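PDB 4LIH: gamma-glutamyl-gamma-aminobutyraldehyde dehydrogenase from Burkholderia cenocepacia, which probably catalyses the NAD(P)-dependent oxidation of aldehydes such as gamma-glutamyl-gamma-aminobutyraldehyde to the corresponding carboxylic acids. Local coordinates for residues A[179-182]-A[183-187]; A[131-134]-A[135-139]. All coordinates share one frame; numbering follows the deposited sequence.

Contact 1: residues A[179-182]-A[183-187]; sequences ILMA and AWKFG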
# COMPACT_ATOMS: atom_id res chain seq x y z
N ILE A 179 2.78 21.27 24.06
CA ILE A 179 3.22 21.49 22.68
C ILE A 179 3.21 20.19 21.85
O ILE A 179 2.84 20.21 20.66
CB ILE A 179 4.57 22.24 22.56
CG1 ILE A 179 4.69 22.81 21.12
CG2 ILE A 179 5.75 21.37 22.96
CD1 ILE A 179 6.04 23.42 20.85
N LEU A 180 3.52 19.08 22.50
CA LEU A 180 3.70 17.81 21.81
C LEU A 180 2.35 17.25 21.34
O LEU A 180 2.20 16.86 20.17
CB LEU A 180 4.50 16.87 22.69
CG LEU A 180 4.83 15.46 22.20
CD1 LEU A 180 3.62 14.54 22.29
CD2 LEU A 180 5.39 15.54 20.79
N MET A 181 1.36 17.23 22.23
CA MET A 181 0.00 16.79 21.86
C MET A 181 -0.63 17.72 20.87
O MET A 181 -1.29 17.29 19.94
CB MET A 181 -0.93 16.61 23.07
CG MET A 181 -0.59 15.38 23.93
SD MET A 181 -0.39 13.76 23.14
CE MET A 181 -1.87 13.75 22.06
N ALA A 182 -0.43 19.02 21.06
CA ALA A 182 -0.91 20.02 20.08
C ALA A 182 -0.41 19.66 18.68
O ALA A 182 -1.20 19.51 17.74
CB ALA A 182 -0.49 21.45 20.49
N ALA A 183 0.89 19.48 18.56
CA ALA A 183 1.52 19.17 17.27
C ALA A 183 1.04 17.81 16.70
O ALA A 183 0.92 17.66 15.50
CB ALA A 183 3.01 19.14 17.44
N TRP A 184 0.78 16.82 17.55
CA TRP A 184 0.22 15.52 17.08
C TRP A 184 -1.14 15.71 16.38
O TRP A 184 -1.50 14.94 15.48
CB TRP A 184 0.04 14.53 18.24
CG TRP A 184 1.29 13.85 18.64
CD1 TRP A 184 2.56 14.23 18.32
CD2 TRP A 184 1.41 12.67 19.43
NE1 TRP A 184 3.47 13.37 18.89
CE2 TRP A 184 2.79 12.39 19.56
CE3 TRP A 184 0.49 11.82 20.08
CZ2 TRP A 184 3.29 11.29 20.29
CZ3 TRP A 184 0.99 10.70 20.78
CH2 TRP A 184 2.38 10.47 20.89
N LYS A 185 -1.90 16.71 16.82
CA LYS A 185 -3.11 17.14 16.10
C LYS A 185 -2.80 18.02 14.90
O LYS A 185 -3.19 17.70 13.78
CB LYS A 185 -4.11 17.87 17.00
CG LYS A 185 -4.48 17.20 18.33
CD LYS A 185 -4.85 15.75 18.24
CE LYS A 185 -5.25 15.27 19.62
NZ LYS A 185 -5.40 13.80 19.67
N PHE A 186 -2.12 19.14 15.09
CA PHE A 186 -2.02 20.11 13.99
C PHE A 186 -1.03 19.72 12.87
O PHE A 186 -1.14 20.22 11.75
CB PHE A 186 -1.77 21.55 14.50
CG PHE A 186 -0.45 21.79 15.19
CD1 PHE A 186 0.76 21.67 14.52
CD2 PHE A 186 -0.42 22.28 16.50
CE1 PHE A 186 1.95 21.95 15.16
CE2 PHE A 186 0.77 22.56 17.14
CZ PHE A 186 1.96 22.41 16.47
N GLY A 187 -0.04 18.93 13.20
CA GLY A 187 0.92 18.39 12.20
C GLY A 187 0.21 17.66 11.08
O GLY A 187 0.23 18.10 9.92

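Contact 2: residues A[131-134]-A[135-139]; sequences GAAY and CVEWF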
# COMPACT_ATOMS: atom_id res chain seq x y z
N GLY A 131 10.15 16.81 19.61
CA GLY A 131 9.04 15.90 19.22
C GLY A 131 8.01 16.66 18.40
O GLY A 131 7.53 16.16 17.41
N ALA A 132 7.66 17.87 18.82
CA ALA A 132 6.70 18.67 18.08
C ALA A 132 7.19 18.97 16.67
O ALA A 132 6.39 18.91 15.69
CB ALA A 132 6.38 19.99 18.82
N ALA A 133 8.46 19.37 16.59
CA ALA A 133 9.08 19.79 15.35
C ALA A 133 9.17 18.56 14.43
O ALA A 133 8.78 18.66 13.29
CB ALA A 133 10.44 20.39 15.58
N TYR A 134 9.54 17.39 15.01
CA TYR A 134 9.64 16.11 14.24
C TYR A 134 8.30 15.72 13.71
O TYR A 134 8.16 15.35 12.55
CB TYR A 134 10.27 15.02 15.07
CG TYR A 134 10.11 13.55 14.60
CD1 TYR A 134 10.59 13.10 13.38
CD2 TYR A 134 9.56 12.61 15.45
CE1 TYR A 134 10.47 11.79 12.96
CE2 TYR A 134 9.46 11.27 15.08
CZ TYR A 134 9.91 10.85 13.85
OH TYR A 134 9.77 9.51 13.51
N CYS A 135 7.26 15.91 14.53
CA CYS A 135 5.93 15.57 14.06
C CYS A 135 5.50 16.42 12.85
O CYS A 135 5.05 15.90 11.83
CB CYS A 135 4.92 15.63 15.19
SG CYS A 135 3.23 15.25 14.71
N VAL A 136 5.71 17.72 12.93
CA VAL A 136 5.40 18.61 11.83
C VAL A 136 6.24 18.23 10.58
O VAL A 136 5.72 18.16 9.46
CB VAL A 136 5.61 20.06 12.23
CG1 VAL A 136 5.49 20.96 11.01
CG2 VAL A 136 4.59 20.44 13.30
N GLU A 137 7.52 18.02 10.76
CA GLU A 137 8.39 17.69 9.66
C GLU A 137 8.01 16.40 8.95
O GLU A 137 8.10 16.30 7.69
CB GLU A 137 9.86 17.57 10.13
CG GLU A 137 10.51 18.89 10.56
CD GLU A 137 11.69 18.73 11.51
OE1 GLU A 137 12.01 17.65 12.04
OE2 GLU A 137 12.31 19.75 11.78
N TRP A 138 7.63 15.40 9.73
CA TRP A 138 7.35 14.06 9.18
C TRP A 138 6.07 14.13 8.36
O TRP A 138 6.02 13.67 7.23
CB TRP A 138 7.22 13.06 10.32
CG TRP A 138 7.25 11.61 9.95
CD1 TRP A 138 8.34 10.80 9.92
CD2 TRP A 138 6.13 10.80 9.60
NE1 TRP A 138 7.98 9.52 9.53
CE2 TRP A 138 6.62 9.47 9.37
CE3 TRP A 138 4.77 11.05 9.44
CZ2 TRP A 138 5.80 8.41 8.97
CZ3 TRP A 138 3.92 9.97 9.08
CH2 TRP A 138 4.47 8.66 8.85
N PHE A 139 5.04 14.80 8.88
CA PHE A 139 3.83 14.90 8.07
C PHE A 139 4.05 15.77 6.83
O PHE A 139 3.49 15.48 5.78
CB PHE A 139 2.60 15.29 8.89
CG PHE A 139 2.08 14.15 9.74
CD1 PHE A 139 1.37 13.08 9.14
CD2 PHE A 139 2.41 14.06 11.08
CE1 PHE A 139 0.89 12.01 9.91
CE2 PHE A 139 1.96 12.99 11.83
CZ PHE A 139 1.21 11.98 11.25

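Contact 1: residues A[179-182]-A[183-187]
Leu180, in one of its two modelled conformers, lays its CD1 methyl over one face of the Trp184 indole, one helical turn further on, in a CH-pi contact. CD1 stands 3.8 Å from the centroid of the five-membered ring, displaced toward the rim, and comes to 3.6 Å from CE2 of Trp184. With CG of Leu180 opposite its backbone N (chi1 180°), the branched end crosses the indole at a slant, CD2 reaching NE1 of Trp184 at 3.5 Å. Met181 approaches the other end of the ring system obliquely: its chain is folded at chi2 and chi3, bringing SD to 4.3 Å from the centroid of the six-membered ring, a Met-aromatic contact, and CE to 3.6 Å from CE3 of Trp184. These residues lie on helix 178-191, the crossover helix of a beta-alpha-beta unit between strands 157-172 and 195-199 in the aldehyde dehydrogenase fold. A bound MES molecule, probably from the crystallisation liquor, lies close to Trp184, consistent with the indole bordering a pocket. Elsewhere on the helix, CB of Ala182 touches CE2 of Phe186 at 3.7 Å, and the Phe186 ring lies with one face over CA of Ala183, while Trp98 stacks on that ring. Lys185 bends at chi2, and its NZ forms a salt bridge with Asp484 and a hydrogen bond with Thr250; its side chain lies about 4 Å from that of Glu274, the predicted active-site residue.

Contact 2: residues A[131-134]-A[135-139]
The Tyr134 ring lies beside that of Trp138, four residues on. CB and CG of Tyr134, the latter set opposite the backbone N (chi1 163°), lie near the backbone N of Cys135, the next residue, as the chain geometry dictates. Farther out, CE1 meets CD1 of Trp138 at 3.8 Å. At the tip, OH passes 4.1 Å from this CD1 and is hydrogen-bonded to the backbone N of Met469. The two side chains run side by side in the same direction, yet their planes are inclined at 72° and meet obliquely. The Trp138 N-H is also hydrogen-bonded to the Tyr134 carbonyl O, one of the i to i+4 bonds of helix 121-142 in the aldehyde dehydrogenase fold. This pair belongs to a subunit interface: Arg89 of the second subunit makes a cation-pi contact with Tyr134, and the indole NE1-H of Trp138 donates a hydrogen bond to the backbone O of Asp144 of that subunit. Elsewhere on the helix, Glu137, extended beyond CG, lies along the preceding turn, with CG 3.2 Å from the Ala133 carbonyl O and OE1 3.6 Å from CA of Tyr134. Its carboxylate forms a salt bridge with Arg103 of helix 88-104.

How the contacts relate
Followed from the N terminus, the chain reaches contact 2 first, on helix 121-142, where it spans about one turn, then runs through strands 148-150 and 157-172 before contact 1 does the same on helix 178-191. Neither closes a long loop, and they follow in series without nesting or crossing. Their centres are nonetheless 9 Å apart, because the two helices pack against each other. CB of Ala183 meets CB of Ala132 at 3.7 Å, CE1 of Phe186 touches CG2 of Val136 at 3.6 Å, and the Cys135 side chain touches Trp184. This packing ties the crossover helix of the beta-alpha-beta unit to helix 121-142, which carries the link on to the subunit interface.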